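Local coordinates for response regulator (Pseudomonas putida, PDB 3HDV), which is the receiver domain of a response regulator, probably taking up phosphate on an aspartate to relay a two-component signal, at residues N19-A22 and L23-Y26; A43-Y46 and L47-K51; S66-D69 and L70-I74; E95-D98 and V99-G103. All blocks are in the same frame, centred on the assembly; numbering follows the deposited sequence.

How the contacts relate
All four contacts are successive helix turns of one receiver domain, on helices packed around one parallel sheet. All are partly buried, each with a buried apolar side toward the sheet or neighbouring helices; contact 2 has the most exposed residues, Leu45, His48 and Tyr49. Contacts 1 and 4 face other subunits, whereas contacts 2 and 3 meet no other chain of the assembly. Contacts 2 and 3 touch through Leu47 on Ile74, Ala43 on Leu70 and a probable Arg44-Thr73 hydrogen bond; contacts 3 and 4 meet around Leu102. Elsewhere they differ: an acid beside an isoleucine in contact 1, aromatic rings in contact 2, a salt bridge in contact 3, and a histidine reaching another subunit in contact 4.

Contact 1 of 4, residues N19-A22 and L23-Y26; sequences NREA and LILY
The carboxylate of Glu21 is the flat group that meets its neighbour here: OE1 lies 4.1 Å from Ile24 CD1, the two side chains running side by side and pointing the same way. The other flat groups find their partners outside these two turns. The Tyr26 ring turns from the 19-22 turn toward Leu114 of its own chain and Leu25 of the second subunit, while Asn19 ND2 bonds the carboxylate oxygen Asp14 OD2 and Arg20 NH1 bonds the backbone oxygen Asp14 O. These residues form two turns of helix 17-29, the first helix of the receiver fold, in the beta-alpha-beta unit between strands 9-13 and 33-37. Four backbone bonds carry the helix from one segment to the next. Leu23 N gives the straightest of them to Asn19 O, at 167°, and Tyr26 N closes the series on Ala22 O at 2.9 Å.

One side of the helix is apolar and faces the sheet: Leu23 and Ile24 rest on Val12, and Leu23 also meets Leu117 of helix 114-124. Ala22 and Leu25 instead pack against the second subunit. Asp14 directly follows strand 9-13, where receiver domains commonly carry acidic residues; the bonds from Asn19 and Arg20 tie the first turns of the helix to it. Ile24 sends CG1 anti to its carbonyl carbon (chi1 -70°), which swings the branch back along the preceding turn. CG1 thereby comes to 3.3 Å from Arg20 O, and CD1 beyond it sits 3.7 Å from the same oxygen.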
loop_
_atom_site.group_PDB
_atom_site.type_symbol
_atom_site.label_atom_id
_atom_site.label_comp_id
_atom_site.label_asym_id
_atom_site.label_seq_id
_atom_site.Cartn_x
_atom_site.Cartn_y
_atom_site.Cartn_z
ATOM N N ASN B 19 -2.500 -2.560 -3.687
ATOM C CA ASN B 19 -2.519 -3.017 -2.315
ATOM C C ASN B 19 -1.217 -3.642 -1.890
ATOM O O ASN B 19 -0.731 -3.355 -0.845
ATOM C CB ASN B 19 -3.653 -3.978 -1.974
ATOM C CG ASN B 19 -3.505 -4.568 -0.526
ATOM O OD1 ASN B 19 -3.696 -3.875 0.478
ATOM N ND2 ASN B 19 -3.122 -5.836 -0.443
ATOM N N ARG B 20 -0.677 -4.500 -2.727
ATOM C CA ARG B 20 0.600 -5.132 -2.441
ATOM C C ARG B 20 1.644 -4.097 -2.087
ATOM O O ARG B 20 2.291 -4.195 -1.047
ATOM C CB ARG B 20 1.040 -5.982 -3.648
ATOM C CG ARG B 20 2.213 -6.984 -3.342
ATOM C CD ARG B 20 2.514 -7.788 -4.610
ATOM N NE ARG B 20 2.950 -6.973 -5.757
ATOM C CZ ARG B 20 2.307 -6.952 -6.943
ATOM N NH1 ARG B 20 1.230 -7.698 -7.145
ATOM N NH2 ARG B 20 2.763 -6.221 -7.942
ATOM N N GLU B 21 1.833 -3.107 -2.966
ATOM C CA GLU B 21 2.793 -2.032 -2.697
ATOM C C GLU B 21 2.479 -1.171 -1.458
ATOM O O GLU B 21 3.412 -0.753 -0.771
ATOM C CB GLU B 21 3.086 -1.168 -3.954
ATOM C CG GLU B 21 3.898 -1.978 -5.081
ATOM C CD GLU B 21 5.361 -2.503 -4.724
ATOM O OE1 GLU B 21 6.138 -1.914 -3.849
ATOM O OE2 GLU B 21 5.756 -3.553 -5.377
ATOM N N ALA B 22 1.191 -0.932 -1.179
ATOM C CA ALA B 22 0.737 -0.164 0.036
ATOM C C ALA B 22 1.158 -0.849 1.317
ATOM O O ALA B 22 1.719 -0.210 2.209
ATOM C CB ALA B 22 -0.769 0.094 0.030
ATOM N N LEU B 23 0.954 -2.163 1.382
ATOM C CA LEU B 23 1.331 -2.957 2.541
ATOM C C LEU B 23 2.847 -3.052 2.660
ATOM O O LEU B 23 3.398 -2.976 3.757
ATOM C CB LEU B 23 0.723 -4.349 2.479
ATOM C CG LEU B 23 0.685 -5.262 3.693
ATOM C CD1 LEU B 23 0.234 -4.505 5.037
ATOM C CD2 LEU B 23 -0.226 -6.464 3.432
ATOM N N ILE B 24 3.537 -3.214 1.542
ATOM C CA ILE B 24 5.022 -3.213 1.633
ATOM C C ILE B 24 5.533 -1.877 2.227
ATOM O O ILE B 24 6.415 -1.872 3.102
ATOM C CB ILE B 24 5.667 -3.489 0.286
ATOM C CG1 ILE B 24 5.407 -4.952 -0.080
ATOM C CG2 ILE B 24 7.147 -3.127 0.365
ATOM C CD1 ILE B 24 5.782 -5.319 -1.545
ATOM N N LEU B 25 4.967 -0.767 1.747
ATOM C CA LEU B 25 5.306 0.552 2.270
ATOM C C LEU B 25 5.000 0.659 3.789
ATOM O O LEU B 25 5.787 1.212 4.557
ATOM C CB LEU B 25 4.543 1.649 1.509
ATOM C CG LEU B 25 4.753 3.068 2.037
ATOM C CD1 LEU B 25 6.235 3.479 1.859
ATOM C CD2 LEU B 25 3.794 4.042 1.328
ATOM N N TYR B 26 3.836 0.178 4.198
ATOM C CA TYR B 26 3.445 0.241 5.592
ATOM C C TYR B 26 4.452 -0.547 6.424
ATOM O O TYR B 26 4.971 -0.015 7.409
ATOM C CB TYR B 26 2.007 -0.240 5.808
ATOM C CG TYR B 26 1.507 -0.022 7.231
ATOM C CD1 TYR B 26 0.976 1.217 7.619
ATOM C CD2 TYR B 26 1.599 -1.038 8.196
ATOM C CE1 TYR B 26 0.540 1.443 8.949
ATOM C CE2 TYR B 26 1.167 -0.832 9.529
ATOM C CZ TYR B 26 0.637 0.412 9.891
ATOM O OH TYR B 26 0.177 0.618 11.190
#

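Contact 2 of 4, residues A43-Y46 and L47-K51; sequences ARLY and LHYQK
Leu45 and Tyr49, one turn apart on helix 40-49, make the clearest apolar contact: Leu45 CD2 comes in at the edge of the ring, in its plane, 3.6 Å from Tyr49 CE2. Tyr49 carries CG beside its backbone N (chi1 -63°), which lays the ring back along the leucine. His48 meets one face of the same ring, with ND1 over its centre. A looser contact sets Gln50 CB at the edge of the Tyr46 ring, 4.1 Å from Tyr46 CD1. The Gln50 amide and that ring are nearly parallel, 9° between their planes.

The polar bonds are mainly the helix's own. Leu47 N, His48 N and Tyr49 N reach back to the carbonyls of Ala43, Arg44 and Leu45. Gln50 N still binds Tyr46 O at 2.9 Å, but with an N-H...O angle of only 133°, as expected where Gln50 leaves helical geometry. Past it, Lys51 folds back and puts NZ 2.6 Å from His48 O, tying the loop to the helix end. Arg44 reaches toward helix 67-75, NH2 in salt bridges with Glu41 and Glu65 and NH1 bonded to Thr73 OG1.

On the inner side Ala43 and Leu47 bury themselves against helix 67-75 and strand 9-13, and Leu47 and Tyr46 also lie on Ile53 of strand 53-58.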
loop_
_atom_site.group_PDB
_atom_site.type_symbol
_atom_site.label_atom_id
_atom_site.label_comp_id
_atom_site.label_asym_id
_atom_site.label_seq_id
_atom_site.Cartn_x
_atom_site.Cartn_y
_atom_site.Cartn_z
ATOM N N ALA B 43 4.812 -16.463 -5.380
ATOM C CA ALA B 43 5.008 -16.708 -3.937
ATOM C C ALA B 43 5.916 -17.927 -3.729
ATOM O O ALA B 43 6.815 -17.873 -2.899
ATOM C CB ALA B 43 3.669 -16.942 -3.172
ATOM N N ARG B 44 5.633 -19.041 -4.423
ATOM C CA ARG B 44 6.411 -20.287 -4.243
ATOM C C ARG B 44 7.897 -20.068 -4.696
ATOM O O ARG B 44 8.837 -20.485 -4.018
ATOM C CB ARG B 44 5.742 -21.452 -4.983
ATOM C CG ARG B 44 4.552 -22.054 -4.251
ATOM C CD ARG B 44 4.020 -23.299 -4.985
ATOM N NE ARG B 44 3.409 -22.887 -6.228
ATOM C CZ ARG B 44 2.096 -22.766 -6.396
ATOM N NH1 ARG B 44 1.251 -23.046 -5.405
ATOM N NH2 ARG B 44 1.637 -22.340 -7.552
ATOM N N LEU B 45 8.099 -19.329 -5.776
ATOM C CA LEU B 45 9.453 -18.914 -6.172
ATOM C C LEU B 45 10.219 -18.168 -5.086
ATOM O O LEU B 45 11.349 -18.544 -4.754
ATOM C CB LEU B 45 9.416 -18.088 -7.452
ATOM C CG LEU B 45 9.018 -18.896 -8.694
ATOM C CD1 LEU B 45 8.858 -17.953 -9.868
ATOM C CD2 LEU B 45 10.107 -19.986 -8.992
ATOM N N TYR B 46 9.615 -17.099 -4.553
ATOM C CA TYR B 46 10.237 -16.304 -3.533
ATOM C C TYR B 46 10.631 -17.194 -2.352
ATOM O O TYR B 46 11.762 -17.115 -1.839
ATOM C CB TYR B 46 9.302 -15.163 -3.061
ATOM C CG TYR B 46 9.878 -13.807 -3.361
ATOM C CD1 TYR B 46 11.137 -13.509 -2.916
ATOM C CD2 TYR B 46 9.199 -12.850 -4.126
ATOM C CE1 TYR B 46 11.735 -12.291 -3.165
ATOM C CE2 TYR B 46 9.811 -11.569 -4.382
ATOM C CZ TYR B 46 11.076 -11.327 -3.870
ATOM O OH TYR B 46 11.804 -10.156 -4.068
ATOM N N LEU B 47 9.691 -18.040 -1.933
ATOM C CA LEU B 47 9.924 -18.933 -0.800
ATOM C C LEU B 47 11.114 -19.880 -1.040
ATOM O O LEU B 47 11.921 -20.105 -0.136
ATOM C CB LEU B 47 8.670 -19.734 -0.456
ATOM C CG LEU B 47 7.504 -18.913 0.129
ATOM C CD1 LEU B 47 6.281 -19.793 0.259
ATOM C CD2 LEU B 47 7.877 -18.303 1.451
ATOM N N HIS B 48 11.197 -20.406 -2.257
ATOM C CA HIS B 48 12.258 -21.329 -2.641
ATOM C C HIS B 48 13.664 -20.656 -2.669
ATOM O O HIS B 48 14.619 -21.185 -2.090
ATOM C CB HIS B 48 11.895 -22.007 -3.964
ATOM C CG HIS B 48 12.784 -23.162 -4.302
ATOM N ND1 HIS B 48 14.026 -22.994 -4.877
ATOM C CD2 HIS B 48 12.649 -24.490 -4.073
ATOM C CE1 HIS B 48 14.609 -24.172 -5.009
ATOM N NE2 HIS B 48 13.792 -25.098 -4.539
ATOM N N TYR B 49 13.762 -19.463 -3.266
ATOM C CA TYR B 49 15.047 -18.832 -3.549
ATOM C C TYR B 49 15.474 -17.790 -2.519
ATOM O O TYR B 49 16.579 -17.272 -2.586
ATOM C CB TYR B 49 15.034 -18.208 -4.949
ATOM C CG TYR B 49 14.861 -19.228 -6.039
ATOM C CD1 TYR B 49 15.943 -20.046 -6.462
ATOM C CD2 TYR B 49 13.633 -19.421 -6.642
ATOM C CE1 TYR B 49 15.776 -21.006 -7.456
ATOM C CE2 TYR B 49 13.461 -20.369 -7.664
ATOM C CZ TYR B 49 14.552 -21.159 -8.065
ATOM O OH TYR B 49 14.353 -22.136 -9.032
ATOM N N GLN B 50 14.588 -17.444 -1.589
ATOM C CA GLN B 50 14.907 -16.460 -0.571
ATOM C C GLN B 50 14.495 -16.964 0.811
ATOM O O GLN B 50 13.379 -16.705 1.303
ATOM C CB GLN B 50 14.297 -15.099 -0.931
ATOM C CG GLN B 50 14.441 -14.030 0.156
ATOM C CD GLN B 50 15.901 -13.699 0.478
ATOM O OE1 GLN B 50 16.602 -14.474 1.161
ATOM N NE2 GLN B 50 16.373 -12.562 -0.032
ATOM N N LYS B 51 15.447 -17.645 1.461
ATOM C CA LYS B 51 15.260 -18.327 2.739
ATOM C C LYS B 51 15.058 -17.393 3.898
ATOM O O LYS B 51 14.614 -17.818 4.961
ATOM C CB LYS B 51 16.490 -19.237 3.044
ATOM C CG LYS B 51 16.703 -20.388 2.055
ATOM C CD LYS B 51 15.670 -21.498 2.267
ATOM C CE LYS B 51 14.401 -21.328 1.409
ATOM N NZ LYS B 51 14.363 -22.330 0.272
#

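Contact 3 of 4, residues S66-D69 and L70-I74; sequences SGLD and LIRTI
Leu70, whose N bonds to Ser66 O at 3.1 Å, has a carbonyl oxygen gripped twice: Thr73 OG1 donates to it at 2.9 Å, and Ile74 N makes the regular helical bond to the same atom. Thr73 holds OG1 between its backbone N and carbonyl carbon (chi1 68°), turning the hydroxyl toward that oxygen; Arg44 NH1 of helix 40-49 meets the hydroxyl too. At the start of helix 67-75, Ser66 is the N-cap, its OG accepting from Asp69 N at 3.2 Å, almost straight.

The side turned to the end of helix 93-101 carries a salt bridge, and Leu68 and Arg72 both touch Leu102 there. Arg72 NH1 lies 3.2 Å from Asp69 OD1, which sits at the edge of the guanidinium, close to its plane; the carboxylate and guanidinium planes differ by 37°, and the N-H...O angle is a bent 138°. Leu68 packs on one face of the guanidinium, its CG over the centre and its CD2 3.7 Å from Arg72 NH2. On the inner side Ile71 bears on strand 83-88 and Leu70 on strand 53-58, within their beta-alpha-beta unit.

Aliphatic packing on one face of the guanidinium and an acid at its edge limit how the arginine can turn. Asp69, in the first turn, may also gain from the helix's positive end, which would favour its charged form.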
loop_
_atom_site.group_PDB
_atom_site.type_symbol
_atom_site.label_atom_id
_atom_site.label_comp_id
_atom_site.label_asym_id
_atom_site.label_seq_id
_atom_site.Cartn_x
_atom_site.Cartn_y
_atom_site.Cartn_z
ATOM N N SER B 66 -5.741 -19.455 -6.062
ATOM C CA SER B 66 -6.287 -18.784 -4.878
ATOM C C SER B 66 -5.299 -18.874 -3.701
ATOM O O SER B 66 -4.362 -19.698 -3.712
ATOM C CB SER B 66 -7.609 -19.419 -4.494
ATOM O OG SER B 66 -7.353 -20.642 -3.835
ATOM N N GLY B 67 -5.523 -18.035 -2.678
ATOM C CA GLY B 67 -4.702 -18.097 -1.464
ATOM C C GLY B 67 -4.873 -19.398 -0.730
ATOM O O GLY B 67 -3.912 -19.904 -0.112
ATOM N N LEU B 68 -6.065 -19.987 -0.775
ATOM C CA LEU B 68 -6.234 -21.266 -0.099
ATOM C C LEU B 68 -5.355 -22.379 -0.752
ATOM O O LEU B 68 -4.701 -23.151 -0.051
ATOM C CB LEU B 68 -7.699 -21.693 -0.053
ATOM C CG LEU B 68 -8.089 -23.094 0.345
ATOM C CD1 LEU B 68 -7.546 -23.476 1.683
ATOM C CD2 LEU B 68 -9.628 -23.275 0.279
ATOM N N ASP B 69 -5.351 -22.447 -2.071
ATOM C CA ASP B 69 -4.523 -23.444 -2.767
ATOM C C ASP B 69 -3.041 -23.182 -2.483
ATOM O O ASP B 69 -2.287 -24.127 -2.284
ATOM C CB ASP B 69 -4.765 -23.385 -4.274
ATOM C CG ASP B 69 -6.035 -24.112 -4.705
ATOM O OD1 ASP B 69 -6.514 -24.990 -3.976
ATOM O OD2 ASP B 69 -6.543 -23.812 -5.794
ATOM N N LEU B 70 -2.614 -21.916 -2.455
ATOM C CA LEU B 70 -1.217 -21.597 -2.163
ATOM C C LEU B 70 -0.831 -22.101 -0.784
ATOM O O LEU B 70 0.196 -22.766 -0.612
ATOM C CB LEU B 70 -0.952 -20.097 -2.282
ATOM C CG LEU B 70 0.344 -19.542 -1.649
ATOM C CD1 LEU B 70 1.612 -20.114 -2.361
ATOM C CD2 LEU B 70 0.388 -18.021 -1.686
ATOM N N ILE B 71 -1.649 -21.810 0.215
ATOM C CA ILE B 71 -1.411 -22.297 1.557
ATOM C C ILE B 71 -1.310 -23.829 1.632
ATOM O O ILE B 71 -0.413 -24.364 2.279
ATOM C CB ILE B 71 -2.491 -21.735 2.579
ATOM C CG1 ILE B 71 -2.370 -20.205 2.618
ATOM C CG2 ILE B 71 -2.302 -22.351 3.956
ATOM C CD1 ILE B 71 -3.515 -19.463 3.346
ATOM N N ARG B 72 -2.219 -24.524 0.971
ATOM C CA ARG B 72 -2.168 -25.982 0.915
ATOM C C ARG B 72 -0.843 -26.487 0.351
ATOM O O ARG B 72 -0.241 -27.390 0.913
ATOM C CB ARG B 72 -3.288 -26.519 0.026
ATOM C CG ARG B 72 -4.550 -26.866 0.744
ATOM C CD ARG B 72 -5.667 -26.797 -0.277
ATOM N NE ARG B 72 -6.963 -27.001 0.332
ATOM C CZ ARG B 72 -8.115 -26.752 -0.280
ATOM N NH1 ARG B 72 -8.122 -26.282 -1.520
ATOM N NH2 ARG B 72 -9.257 -26.980 0.355
ATOM N N THR B 73 -0.369 -25.905 -0.743
ATOM C CA THR B 73 0.927 -26.386 -1.271
ATOM C C THR B 73 2.082 -26.070 -0.329
ATOM O O THR B 73 3.063 -26.852 -0.246
ATOM C CB THR B 73 1.255 -25.860 -2.657
ATOM O OG1 THR B 73 1.498 -24.447 -2.612
ATOM C CG2 THR B 73 0.156 -26.208 -3.633
ATOM N N ILE B 74 2.006 -24.921 0.371
ATOM C CA ILE B 74 3.044 -24.601 1.353
ATOM C C ILE B 74 3.083 -25.655 2.478
ATOM O O ILE B 74 4.143 -26.121 2.855
ATOM C CB ILE B 74 2.949 -23.151 1.919
ATOM C CG1 ILE B 74 3.231 -22.137 0.814
ATOM C CG2 ILE B 74 3.952 -22.952 3.067
ATOM C CD1 ILE B 74 2.816 -20.699 1.152
#

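Contact 4 of 4, residues E95-D98 and V99-G103; sequences EAVD and VMHLG
Val99 and Met100 make the tight part of these turns of helix 93-101. Val99 N bonds to Glu95 O at 2.8 Å, nearly straight, and its CG2 branch lies 3.4 Å from that oxygen; CG of Met100, a selenomethionine, comes to 3.1 Å from Ala96 O. Val99 rests on Leu60, Leu68 and Phe107, and Leu102 on Leu68 and Ile71, closing the helix onto its neighbours in the beta-alpha-beta unit of strands 83-88 and 106-109.

The exit is looser. Leu102 N reaches Asp98 O at 3.3 Å, with the N-H...O angle falling to 141°, and Gly103 then takes positive phi as the chain turns away. On another side buried Val97 and exposed His101 run side by side, CG1 of Val97 3.7 Å from His101 CD2. With its CG beside the backbone N (chi1 -75°), His101 also brings CD2 to 3.2 Å from Val97 O.

The third subunit packs on the Val97 and Met100 side, Met100 against its Met100 and Val97 against its Phe107, consistent with the helix-strand face by which OmpR-type relatives dimerise. His101 NE2 hydrogen-bonds Asp106 OD1 of the third subunit; that carboxylate would tend to favour a protonated imidazole.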
loop_
_atom_site.group_PDB
_atom_site.type_symbol
_atom_site.label_atom_id
_atom_site.label_comp_id
_atom_site.label_asym_id
_atom_site.label_seq_id
_atom_site.Cartn_x
_atom_site.Cartn_y
_atom_site.Cartn_z
ATOM N N GLU B 95 -14.819 -21.463 3.885
ATOM C CA GLU B 95 -13.451 -21.203 3.482
ATOM C C GLU B 95 -12.581 -20.787 4.708
ATOM O O GLU B 95 -11.439 -21.248 4.863
ATOM C CB GLU B 95 -13.408 -20.131 2.391
ATOM C CG GLU B 95 -11.975 -19.885 1.877
ATOM C CD GLU B 95 -11.922 -18.947 0.736
ATOM O OE1 GLU B 95 -12.571 -17.878 0.779
ATOM O OE2 GLU B 95 -11.193 -19.249 -0.220
ATOM N N ALA B 96 -13.115 -19.915 5.567
ATOM C CA ALA B 96 -12.353 -19.486 6.763
ATOM C C ALA B 96 -11.995 -20.672 7.656
ATOM O O ALA B 96 -10.871 -20.777 8.159
ATOM C CB ALA B 96 -13.119 -18.386 7.541
ATOM N N VAL B 97 -12.936 -21.608 7.798
ATOM C CA VAL B 97 -12.683 -22.785 8.600
ATOM C C VAL B 97 -11.613 -23.674 7.930
ATOM O O VAL B 97 -10.726 -24.162 8.605
ATOM C CB VAL B 97 -14.001 -23.554 8.899
ATOM C CG1 VAL B 97 -13.687 -24.958 9.422
ATOM C CG2 VAL B 97 -14.917 -22.724 9.899
ATOM N N ASP B 98 -11.728 -23.896 6.596
ATOM C CA ASP B 98 -10.675 -24.603 5.837
ATOM C C ASP B 98 -9.298 -23.966 6.045
ATOM O O ASP B 98 -8.330 -24.659 6.342
ATOM C CB ASP B 98 -10.983 -24.578 4.326
ATOM C CG ASP B 98 -12.097 -25.539 3.936
ATOM O OD1 ASP B 98 -12.336 -26.533 4.668
ATOM O OD2 ASP B 98 -12.738 -25.297 2.891
ATOM N N VAL B 99 -9.207 -22.658 5.878
ATOM C CA VAL B 99 -7.937 -21.948 6.108
ATOM C C VAL B 99 -7.424 -22.108 7.543
ATOM O O VAL B 99 -6.214 -22.415 7.781
ATOM C CB VAL B 99 -8.016 -20.477 5.665
ATOM C CG1 VAL B 99 -6.705 -19.691 6.033
ATOM C CG2 VAL B 99 -8.261 -20.432 4.162
HETATM N N MSE B 100 -8.328 -21.974 8.508
HETATM C CA MSE B 100 -7.922 -22.131 9.905
HETATM C C MSE B 100 -7.409 -23.566 10.221
HETATM O O MSE B 100 -6.481 -23.732 11.009
HETATM C CB MSE B 100 -9.025 -21.639 10.873
HETATM C CG MSE B 100 -9.331 -20.111 10.790
HETATM SE SE MSE B 100 -7.779 -19.107 11.559
HETATM C CE MSE B 100 -8.170 -19.552 13.453
ATOM N N HIS B 101 -7.998 -24.592 9.614
ATOM C CA HIS B 101 -7.446 -25.952 9.767
ATOM C C HIS B 101 -6.049 -26.097 9.212
ATOM O O HIS B 101 -5.309 -26.998 9.644
ATOM C CB HIS B 101 -8.317 -27.012 9.090
ATOM C CG HIS B 101 -9.583 -27.343 9.821
ATOM N ND1 HIS B 101 -9.592 -27.930 11.070
ATOM C CD2 HIS B 101 -10.879 -27.290 9.419
ATOM C CE1 HIS B 101 -10.842 -28.187 11.423
ATOM N NE2 HIS B 101 -11.640 -27.839 10.425
ATOM N N LEU B 102 -5.699 -25.252 8.236
ATOM C CA LEU B 102 -4.332 -25.185 7.716
ATOM C C LEU B 102 -3.330 -24.452 8.639
ATOM O O LEU B 102 -2.148 -24.363 8.326
ATOM C CB LEU B 102 -4.287 -24.660 6.270
ATOM C CG LEU B 102 -5.056 -25.532 5.255
ATOM C CD1 LEU B 102 -5.290 -24.846 3.923
ATOM C CD2 LEU B 102 -4.392 -26.901 5.066
ATOM N N GLY B 103 -3.775 -23.923 9.773
ATOM C CA GLY B 103 -2.817 -23.478 10.781
ATOM C C GLY B 103 -2.304 -22.052 10.627
ATOM O O GLY B 103 -1.221 -21.715 11.161
#